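Long-range contacts in NAD-dependent epimerase/dehydratase (Methanobrevibacter ruminantium, PDB 6DNT), which probably interconverts UDP-N-acetylglucosamine and its 4-epimer using bound NAD, and is seen here holding the bacterial cell wall intermediate UDP-N-acetylmuramic acid: residues Lys98-Lys103 with Ile138-Asn143; Leu165-Asn170 with Asn266-Val271; Asp246-Lys251 with Val271-Ser276. All coordinates share one frame; numbering follows the deposited sequence.

Interaction 1 of 3, residues Lys98-Lys103 with Ile138-Asn143; sequences KILKDK and IACKNN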
loop_
_atom_site.group_PDB
_atom_site.type_symbol
_atom_site.label_atom_id
_atom_site.label_comp_id
_atom_site.label_asym_id
_atom_site.label_seq_id
_atom_site.Cartn_x
_atom_site.Cartn_y
_atom_site.Cartn_z
ATOM N N LYS A 98 13.240 -21.760 -0.119
ATOM C CA LYS A 98 13.373 -23.221 -0.313
ATOM C C LYS A 98 12.063 -23.907 -0.710
ATOM O O LYS A 98 12.026 -24.694 -1.652
ATOM C CB LYS A 98 13.919 -23.844 0.976
ATOM C CG LYS A 98 14.272 -25.321 0.907
ATOM C CD LYS A 98 14.599 -25.851 2.300
ATOM C CE LYS A 98 14.903 -27.337 2.279
ATOM N NZ LYS A 98 16.204 -27.619 1.616
ATOM N N ILE A 99 10.976 -23.591 -0.013
ATOM C CA ILE A 99 9.680 -24.231 -0.273
ATOM C C ILE A 99 9.188 -23.968 -1.700
ATOM O O ILE A 99 8.630 -24.852 -2.341
ATOM C CB ILE A 99 8.614 -23.797 0.766
ATOM C CG1 ILE A 99 9.014 -24.245 2.180
ATOM C CG2 ILE A 99 7.226 -24.354 0.425
ATOM C CD1 ILE A 99 8.366 -23.436 3.284
ATOM N N LEU A 100 9.438 -22.767 -2.220
ATOM C CA LEU A 100 8.952 -22.422 -3.550
ATOM C C LEU A 100 9.837 -22.903 -4.711
ATOM O O LEU A 100 9.464 -22.703 -5.868
ATOM C CB LEU A 100 8.678 -20.916 -3.660
ATOM C CG LEU A 100 7.281 -20.464 -3.216
ATOM C CD1 LEU A 100 6.936 -20.896 -1.798
ATOM C CD2 LEU A 100 7.215 -18.953 -3.356
ATOM N N LYS A 101 10.975 -23.547 -4.427
ATOM C CA LYS A 101 11.828 -24.095 -5.501
ATOM C C LYS A 101 11.036 -25.126 -6.293
ATOM O O LYS A 101 10.407 -26.002 -5.711
ATOM C CB LYS A 101 13.100 -24.740 -4.936
ATOM C CG LYS A 101 14.100 -25.190 -6.003
ATOM C CD LYS A 101 15.302 -25.918 -5.401
ATOM C CE LYS A 101 15.218 -27.431 -5.556
ATOM N NZ LYS A 101 16.390 -28.108 -4.931
ATOM N N ASP A 102 11.033 -24.985 -7.612
ATOM C CA ASP A 102 10.356 -25.926 -8.518
ATOM C C ASP A 102 8.826 -26.009 -8.357
ATOM O O ASP A 102 8.198 -26.968 -8.815
ATOM C CB ASP A 102 10.986 -27.334 -8.424
ATOM C CG ASP A 102 12.480 -27.341 -8.768
ATOM O OD1 ASP A 102 12.889 -26.661 -9.738
ATOM O OD2 ASP A 102 13.240 -28.040 -8.066
ATOM N N LYS A 103 8.217 -25.000 -7.739
ATOM C CA LYS A 103 6.760 -24.898 -7.727
ATOM C C LYS A 103 6.303 -24.126 -8.959
ATOM O O LYS A 103 7.032 -23.284 -9.461
ATOM C CB LYS A 103 6.287 -24.216 -6.446
ATOM C CG LYS A 103 6.681 -24.951 -5.184
ATOM C CD LYS A 103 5.975 -26.298 -5.040
ATOM C CE LYS A 103 6.169 -26.873 -3.641
ATOM N NZ LYS A 103 7.573 -27.309 -3.397
ATOM N N ILE A 138 8.801 -12.110 -2.696
ATOM C CA ILE A 138 10.254 -12.143 -2.951
ATOM C C ILE A 138 10.686 -13.566 -3.316
ATOM O O ILE A 138 11.380 -13.789 -4.310
ATOM C CB ILE A 138 11.048 -11.608 -1.739
ATOM C CG1 ILE A 138 10.816 -10.094 -1.584
ATOM C CG2 ILE A 138 12.539 -11.905 -1.898
ATOM C CD1 ILE A 138 11.210 -9.544 -0.221
ATOM N N ALA A 139 10.238 -14.535 -2.528
ATOM C CA ALA A 139 10.508 -15.934 -2.849
ATOM C C ALA A 139 9.882 -16.361 -4.180
ATOM O O ALA A 139 10.454 -17.200 -4.867
ATOM C CB ALA A 139 10.040 -16.835 -1.722
ATOM N N CYS A 140 8.717 -15.809 -4.549
ATOM C CA CYS A 140 8.104 -16.110 -5.845
ATOM C C CYS A 140 9.001 -15.656 -6.992
ATOM O O CYS A 140 9.281 -16.438 -7.912
ATOM C CB CYS A 140 6.737 -15.450 -6.010
ATOM S SG CYS A 140 5.417 -16.170 -4.999
ATOM N N LYS A 141 9.449 -14.402 -6.941
ATOM C CA LYS A 141 10.244 -13.878 -8.052
ATOM C C LYS A 141 11.629 -14.525 -8.091
ATOM O O LYS A 141 12.142 -14.793 -9.186
ATOM C CB LYS A 141 10.272 -12.335 -8.096
ATOM C CG LYS A 141 10.982 -11.615 -6.966
ATOM C CD LYS A 141 12.465 -11.429 -7.224
ATOM C CE LYS A 141 13.108 -10.583 -6.132
ATOM N NZ LYS A 141 14.587 -10.498 -6.285
ATOM N N ASN A 142 12.198 -14.839 -6.937
ATOM C CA ASN A 142 13.508 -15.514 -6.904
ATOM C C ASN A 142 13.439 -16.928 -7.452
ATOM O O ASN A 142 14.427 -17.421 -7.990
ATOM C CB ASN A 142 14.102 -15.549 -5.505
ATOM C CG ASN A 142 14.597 -14.194 -5.037
ATOM O OD1 ASN A 142 14.936 -13.318 -5.835
ATOM N ND2 ASN A 142 14.668 -14.032 -3.741
ATOM N N ASN A 143 12.277 -17.569 -7.339
ATOM C CA ASN A 143 12.095 -18.920 -7.867
ATOM C C ASN A 143 11.435 -19.000 -9.241
ATOM O O ASN A 143 11.130 -20.098 -9.687
ATOM C CB ASN A 143 11.324 -19.772 -6.852
ATOM C CG ASN A 143 12.169 -20.147 -5.670
ATOM O OD1 ASN A 143 13.081 -20.971 -5.766
ATOM N ND2 ASN A 143 11.847 -19.576 -4.522
HETATM O O HOH W 1 12.870 -22.842 -8.617
HETATM O O HOH W 2 9.635 -22.726 -9.047
#
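Ala139 O is gripped twice by Asn143, the residue that packs against Leu100 across this contact. The backbone N of Asn143 sits 3.1 Å from Ala139 O and its ND2 only 2.8 Å from that same oxygen, the two donors arriving on opposite faces of the carbonyl plane. This is the C-terminal end of helix 122-142 in the Rossmann-type, NAD-binding part of the fold, and it meets the turn leading from helix 96-99 toward strand 105-108. Asn143 is the first residue to leave helical backbone angles. Its CG lies anti to the carbonyl carbon (chi1 -73°), which turns the amide back over its own last turn, and a further bond from ND2 to Glu97 O ties it to the short helix and fixes the amide's rotation. Thus held, the amide lies along the turn: ND2 is 3.5 Å from Leu100 CB, while OD1 comes within 3.4 Å of Lys101 CA. Leu100 supplies the apolar half. Its CD2 pushes against the helix end, 3.9 Å from Ala139 CB and 3.7 Å from Cys140 SG, and the same side chain also rests on Val40 of strand 38-42. A type II turn runs from Leu100 to Lys103, and a water joins its far end to the helix terminus, placed to donate to Lys103 O at 2.7 Å and to Asn143 O at 3.1 Å.

Interaction 2 of 3, residues Leu165-Asn170 with Asn266-Val271; sequences LKESEN and NGVINV
Glu167 bends sharply at chi2 (91°), and this swings its carboxylate onto strand 267-271, where Asn270, with CG anti to its carbonyl carbon, extends its amide from the opposite direction. The two flat groups stack, their planes 14° apart, with Glu167 CD 3.6 Å from Asn270 ND2. Glu167 OE2 meanwhile takes the backbone N-H of Asn270 on its anti lone pair, at 2.8 Å from Asn270 N and nearly straight (178°). A water placed to donate to both Glu167 OE2 and Asn270 O adds a second link. Beside this the CG of Glu167 passes 3.6 Å from Val268 O, and its CB touches Val268 CG1 at 4.1 Å. Asn270 ND2 also makes a weak, bent bond to Leu165 O at 2.9 Å, but its amide is held mainly from elsewhere, OD1 by the hydroxyl of Tyr157 and ND2 by Asp312 O.

In the Rossmann-type sheet of this extended short-chain dehydrogenase/reductase, Gly267, Ile269 and Val271 make backbone bonds to strand 199-208, whereas Asn270 N faces the other edge of the strand. Glu167 occupies that edge from the loop between strand 147-153 and helix 176-195, and so fastens the loop to the sheet by a side chain instead of by strand pairing. Cut back to alanine, this position would lose the carboxylate, which is likely to leave the N-H of Asn270 and the amide of Asn315, which bonds OE1, without their acceptor. The buried carboxylate is met by N-H groups and a water, which would probably offset part of the cost of burying its charge.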
loop_
_atom_site.group_PDB
_atom_site.type_symbol
_atom_site.label_atom_id
_atom_site.label_comp_id
_atom_site.label_asym_id
_atom_site.label_seq_id
_atom_site.Cartn_x
_atom_site.Cartn_y
_atom_site.Cartn_z
ATOM N N LEU A 165 -19.077 -1.375 -9.035
ATOM C CA LEU A 165 -17.704 -0.896 -8.836
ATOM C C LEU A 165 -16.749 -1.511 -9.832
ATOM O O LEU A 165 -16.603 -2.727 -9.893
ATOM C CB LEU A 165 -17.206 -1.219 -7.428
ATOM C CG LEU A 165 -17.993 -0.535 -6.313
ATOM C CD1 LEU A 165 -17.734 -1.211 -4.978
ATOM C CD2 LEU A 165 -17.659 0.948 -6.263
ATOM N N LYS A 166 -16.099 -0.658 -10.613
ATOM C CA LYS A 166 -15.111 -1.106 -11.577
ATOM C C LYS A 166 -13.751 -1.175 -10.900
ATOM O O LYS A 166 -13.481 -0.432 -9.959
ATOM C CB LYS A 166 -15.070 -0.157 -12.767
ATOM C CG LYS A 166 -16.367 -0.143 -13.554
ATOM C CD LYS A 166 -16.257 0.690 -14.823
ATOM C CE LYS A 166 -16.185 2.182 -14.542
ATOM N NZ LYS A 166 -17.380 2.707 -13.813
ATOM N N GLU A 167 -12.885 -2.051 -11.402
ATOM C CA GLU A 167 -11.548 -2.221 -10.824
ATOM C C GLU A 167 -10.709 -0.957 -10.906
ATOM O O GLU A 167 -9.812 -0.764 -10.099
ATOM C CB GLU A 167 -10.792 -3.376 -11.488
ATOM C CG GLU A 167 -11.375 -4.757 -11.201
ATOM C CD GLU A 167 -12.414 -5.223 -12.213
ATOM O OE1 GLU A 167 -12.899 -4.405 -13.046
ATOM O OE2 GLU A 167 -12.758 -6.424 -12.164
ATOM N N SER A 168 -11.010 -0.093 -11.867
ATOM C CA SER A 168 -10.317 1.187 -12.029
ATOM C C SER A 168 -10.596 2.246 -10.962
ATOM O O SER A 168 -9.944 3.282 -10.960
ATOM C CB SER A 168 -10.645 1.766 -13.414
ATOM O OG SER A 168 -12.049 1.872 -13.589
ATOM N N GLU A 169 -11.576 2.032 -10.076
ATOM C CA GLU A 169 -11.804 2.962 -8.978
ATOM C C GLU A 169 -10.542 3.093 -8.108
ATOM O O GLU A 169 -9.777 2.134 -7.954
ATOM C CB GLU A 169 -13.001 2.535 -8.119
ATOM C CG GLU A 169 -14.361 2.559 -8.823
ATOM C CD GLU A 169 -14.831 3.953 -9.227
ATOM O OE1 GLU A 169 -14.705 4.904 -8.435
ATOM O OE2 GLU A 169 -15.344 4.085 -10.353
ATOM N N ASN A 170 -10.321 4.285 -7.570
ATOM C CA ASN A 170 -9.238 4.514 -6.628
ATOM C C ASN A 170 -9.480 3.743 -5.338
ATOM O O ASN A 170 -10.614 3.405 -4.995
ATOM C CB ASN A 170 -9.111 6.000 -6.292
ATOM C CG ASN A 170 -8.480 6.803 -7.415
ATOM O OD1 ASN A 170 -9.032 7.802 -7.856
ATOM N ND2 ASN A 170 -7.308 6.383 -7.861
ATOM N N ASN A 266 -2.478 -10.514 -16.507
ATOM C CA ASN A 266 -1.904 -9.982 -15.261
ATOM C C ASN A 266 -2.682 -8.760 -14.839
ATOM O O ASN A 266 -2.901 -7.861 -15.643
ATOM C CB ASN A 266 -0.446 -9.580 -15.439
ATOM C CG ASN A 266 0.424 -10.751 -15.772
ATOM O OD1 ASN A 266 0.519 -11.695 -14.995
ATOM N ND2 ASN A 266 1.038 -10.725 -16.958
ATOM N N GLY A 267 -3.075 -8.694 -13.569
ATOM C CA GLY A 267 -3.796 -7.516 -13.088
ATOM C C GLY A 267 -4.774 -7.865 -11.994
ATOM O O GLY A 267 -4.604 -8.873 -11.305
ATOM N N VAL A 268 -5.800 -7.033 -11.868
ATOM C CA VAL A 268 -6.749 -7.109 -10.749
ATOM C C VAL A 268 -8.150 -7.330 -11.303
ATOM O O VAL A 268 -8.520 -6.707 -12.305
ATOM C CB VAL A 268 -6.664 -5.868 -9.819
ATOM C CG1 VAL A 268 -6.950 -4.561 -10.550
ATOM C CG2 VAL A 268 -7.598 -6.011 -8.627
ATOM N N ILE A 269 -8.904 -8.240 -10.682
ATOM C CA ILE A 269 -10.244 -8.615 -11.155
ATOM C C ILE A 269 -11.181 -8.750 -9.953
ATOM O O ILE A 269 -10.835 -9.397 -8.979
ATOM C CB ILE A 269 -10.230 -9.969 -11.905
ATOM C CG1 ILE A 269 -9.271 -9.938 -13.102
ATOM C CG2 ILE A 269 -11.624 -10.341 -12.380
ATOM C CD1 ILE A 269 -9.031 -11.308 -13.706
ATOM N N ASN A 270 -12.359 -8.137 -10.034
ATOM C CA ASN A 270 -13.432 -8.358 -9.046
ATOM C C ASN A 270 -13.993 -9.773 -9.183
ATOM O O ASN A 270 -14.228 -10.239 -10.301
ATOM C CB ASN A 270 -14.606 -7.404 -9.271
ATOM C CG ASN A 270 -14.277 -5.969 -8.962
ATOM O OD1 ASN A 270 -13.457 -5.668 -8.105
ATOM N ND2 ASN A 270 -14.963 -5.055 -9.643
ATOM N N VAL A 271 -14.245 -10.454 -8.070
ATOM C CA VAL A 271 -14.913 -11.749 -8.122
ATOM C C VAL A 271 -16.196 -11.664 -7.305
ATOM O O VAL A 271 -16.171 -11.522 -6.086
ATOM C CB VAL A 271 -14.033 -12.928 -7.652
ATOM C CG1 VAL A 271 -14.675 -14.250 -8.079
ATOM C CG2 VAL A 271 -12.645 -12.817 -8.252
HETATM O O HOH W 3 -14.511 -8.609 -12.753
#

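Interaction 3 of 3, residues Asp246-Lys251 with Val271-Ser276; sequences DFIYVK and VALGKS
Asp246 and the backbone of Leu273 and Gly274 make the polar part of this contact. With CG anti to its backbone N (chi1 -163°), the Asp246 side chain reaches into the bend of segment 271-276. Its OD1 accepts from Leu273 N at 3.0 Å, met on the syn side but 29° out of the carboxylate plane. Gly274 N straddles the two oxygens with weak bonds, the shorter to Asp246 OD2 at 3.0 Å. That oxygen has a firmer partner outside, the N-H of Ala311. Gly274 itself has a positive phi of 67°, a backbone shape that suits a residue without a side chain and lets the chain curl round the acid. Ala272 O, by contrast, is a buried polar atom with no partner in the model.

Softer contacts follow. Asp246 CA-H points at Lys275 O, with CA 3.3 Å from that oxygen, and one water accepts from Phe247 N while lying in donating reach of the same carbonyl. Asp246 OD1 and Lys275 O, both acceptors, stand 3.2 Å apart, which probably costs something in repulsion. Ala272 CB sits 3.5 Å from both Asp246 OD1 and OD2.

The two segments belong to a beta-alpha-beta crossover of the Rossmann-type sheet: strand 244-249, helix 250-262 and strand 267-271, both strands pairing in parallel with strand 199-208. Strand 277-278 then returns antiparallel beside strand 244-249. The side chain of Phe247 is about 5 Å from the bound UDP-N-acetylmuramic acid, and that of Ile248 about 7 Å from NAD.

Apolar packing fills the rest. Ile248 CD1 meets Leu273 CD2 at 3.6 Å, the two side chains crossing at a slant, and the same CD1 rests against the carbonyl carbon of Ala272, while Leu273 CG lies over Phe247 O.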
loop_
_atom_site.group_PDB
_atom_site.type_symbol
_atom_site.label_atom_id
_atom_site.label_comp_id
_atom_site.label_asym_id
_atom_site.label_seq_id
_atom_site.Cartn_x
_atom_site.Cartn_y
_atom_site.Cartn_z
ATOM N N ASP A 246 -23.075 -8.121 -2.528
ATOM C CA ASP A 246 -22.863 -8.945 -3.700
ATOM C C ASP A 246 -22.234 -10.243 -3.182
ATOM O O ASP A 246 -21.008 -10.326 -2.976
ATOM C CB ASP A 246 -21.930 -8.199 -4.658
ATOM C CG ASP A 246 -21.941 -8.745 -6.077
ATOM O OD1 ASP A 246 -22.235 -9.949 -6.304
ATOM O OD2 ASP A 246 -21.598 -7.949 -6.990
ATOM N N PHE A 247 -23.084 -11.229 -2.907
ATOM C CA PHE A 247 -22.635 -12.504 -2.334
ATOM C C PHE A 247 -22.116 -13.420 -3.421
ATOM O O PHE A 247 -22.641 -13.451 -4.537
ATOM C CB PHE A 247 -23.768 -13.202 -1.568
ATOM C CG PHE A 247 -24.197 -12.476 -0.333
ATOM C CD1 PHE A 247 -23.432 -12.527 0.825
ATOM C CD2 PHE A 247 -25.365 -11.709 -0.316
ATOM C CE1 PHE A 247 -23.818 -11.863 1.971
ATOM C CE2 PHE A 247 -25.745 -11.032 0.833
ATOM C CZ PHE A 247 -24.984 -11.118 1.983
ATOM N N ILE A 248 -21.084 -14.188 -3.085
ATOM C CA ILE A 248 -20.420 -15.077 -4.041
ATOM C C ILE A 248 -19.998 -16.360 -3.323
ATOM O O ILE A 248 -19.407 -16.332 -2.251
ATOM C CB ILE A 248 -19.236 -14.347 -4.736
ATOM C CG1 ILE A 248 -18.518 -15.243 -5.741
ATOM C CG2 ILE A 248 -18.238 -13.791 -3.736
ATOM C CD1 ILE A 248 -19.337 -15.575 -6.955
ATOM N N TYR A 249 -20.352 -17.499 -3.902
ATOM C CA TYR A 249 -20.127 -18.780 -3.255
ATOM C C TYR A 249 -18.656 -19.176 -3.274
ATOM O O TYR A 249 -17.949 -18.924 -4.260
ATOM C CB TYR A 249 -20.953 -19.855 -3.967
ATOM C CG TYR A 249 -21.061 -21.191 -3.261
ATOM C CD1 TYR A 249 -21.435 -21.273 -1.916
ATOM C CD2 TYR A 249 -20.856 -22.385 -3.955
ATOM C CE1 TYR A 249 -21.566 -22.492 -1.275
ATOM C CE2 TYR A 249 -20.991 -23.613 -3.317
ATOM C CZ TYR A 249 -21.353 -23.656 -1.982
ATOM O OH TYR A 249 -21.492 -24.849 -1.313
ATOM N N VAL A 250 -18.214 -19.794 -2.182
ATOM C CA VAL A 250 -16.804 -20.147 -1.996
ATOM C C VAL A 250 -16.272 -21.067 -3.105
ATOM O O VAL A 250 -15.092 -20.949 -3.479
ATOM C CB VAL A 250 -16.542 -20.759 -0.606
ATOM C CG1 VAL A 250 -17.225 -22.123 -0.444
ATOM C CG2 VAL A 250 -15.033 -20.853 -0.321
ATOM N N LYS A 251 -17.110 -21.961 -3.638
ATOM C CA LYS A 251 -16.642 -22.830 -4.733
ATOM C C LYS A 251 -16.448 -22.072 -6.033
ATOM O O LYS A 251 -15.609 -22.457 -6.850
ATOM C CB LYS A 251 -17.531 -24.067 -4.903
ATOM C CG LYS A 251 -17.474 -24.928 -3.662
ATOM C CD LYS A 251 -18.134 -26.271 -3.865
ATOM C CE LYS A 251 -18.308 -26.967 -2.527
ATOM N NZ LYS A 251 -18.975 -28.282 -2.703
ATOM N N VAL A 271 -14.245 -10.454 -8.070
ATOM C CA VAL A 271 -14.913 -11.749 -8.122
ATOM C C VAL A 271 -16.196 -11.664 -7.305
ATOM O O VAL A 271 -16.171 -11.522 -6.086
ATOM C CB VAL A 271 -14.033 -12.928 -7.652
ATOM C CG1 VAL A 271 -14.675 -14.250 -8.079
ATOM C CG2 VAL A 271 -12.645 -12.817 -8.252
ATOM N N ALA A 272 -17.319 -11.735 -8.020
ATOM C CA ALA A 272 -18.644 -11.546 -7.461
ATOM C C ALA A 272 -19.648 -11.974 -8.532
ATOM O O ALA A 272 -19.231 -12.474 -9.575
ATOM C CB ALA A 272 -18.849 -10.086 -7.104
ATOM N N LEU A 273 -20.943 -11.748 -8.291
ATOM C CA LEU A 273 -21.966 -11.974 -9.328
ATOM C C LEU A 273 -22.450 -10.714 -10.036
ATOM O O LEU A 273 -23.088 -10.815 -11.080
ATOM C CB LEU A 273 -23.162 -12.707 -8.734
ATOM C CG LEU A 273 -22.921 -14.100 -8.177
ATOM C CD1 LEU A 273 -24.248 -14.780 -7.858
ATOM C CD2 LEU A 273 -22.131 -14.953 -9.155
ATOM N N GLY A 274 -22.107 -9.541 -9.515
ATOM C CA GLY A 274 -22.640 -8.290 -10.031
ATOM C C GLY A 274 -24.133 -8.150 -9.771
ATOM O O GLY A 274 -24.832 -7.508 -10.537
ATOM N N LYS A 275 -24.598 -8.748 -8.675
ATOM C CA LYS A 275 -25.995 -8.680 -8.251
ATOM C C LYS A 275 -26.054 -8.289 -6.789
ATOM O O LYS A 275 -25.150 -8.623 -6.033
ATOM C CB LYS A 275 -26.683 -10.032 -8.452
ATOM C CG LYS A 275 -26.716 -10.478 -9.901
ATOM C CD LYS A 275 -27.886 -11.404 -10.190
ATOM C CE LYS A 275 -27.817 -12.687 -9.382
ATOM N NZ LYS A 275 -28.868 -13.649 -9.812
ATOM N N SER A 276 -27.102 -7.560 -6.413
ATOM C CA SER A 276 -27.311 -7.099 -5.050
ATOM C C SER A 276 -28.334 -7.970 -4.369
ATOM O O SER A 276 -29.307 -8.407 -5.004
ATOM C CB SER A 276 -27.872 -5.669 -5.055
ATOM O OG SER A 276 -26.997 -4.771 -5.696
HETATM O O HOH W 4 -26.007 -10.856 -3.858
#

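How the interactions relate
Interactions 2 and 3 are neighbours, centres about 15 Å apart, and share Val271, where strand 267-271 runs out into the loop of interaction 3. Both reach the same sheet and both rely on a buried acid gripping backbone N-H groups: Glu167 takes hold of a strand edge, Asp246 of a loop bend. Interaction 1 stands apart, its centre about 27 Å from that of interaction 2 and 32 Å from that of interaction 3, on the opposite side of the chain's centre from the latter. It lies farther out than the other two, with a neutral amide in place of a carboxylate, a buried leucine side, and a more open rim at Lys101 and Asn143.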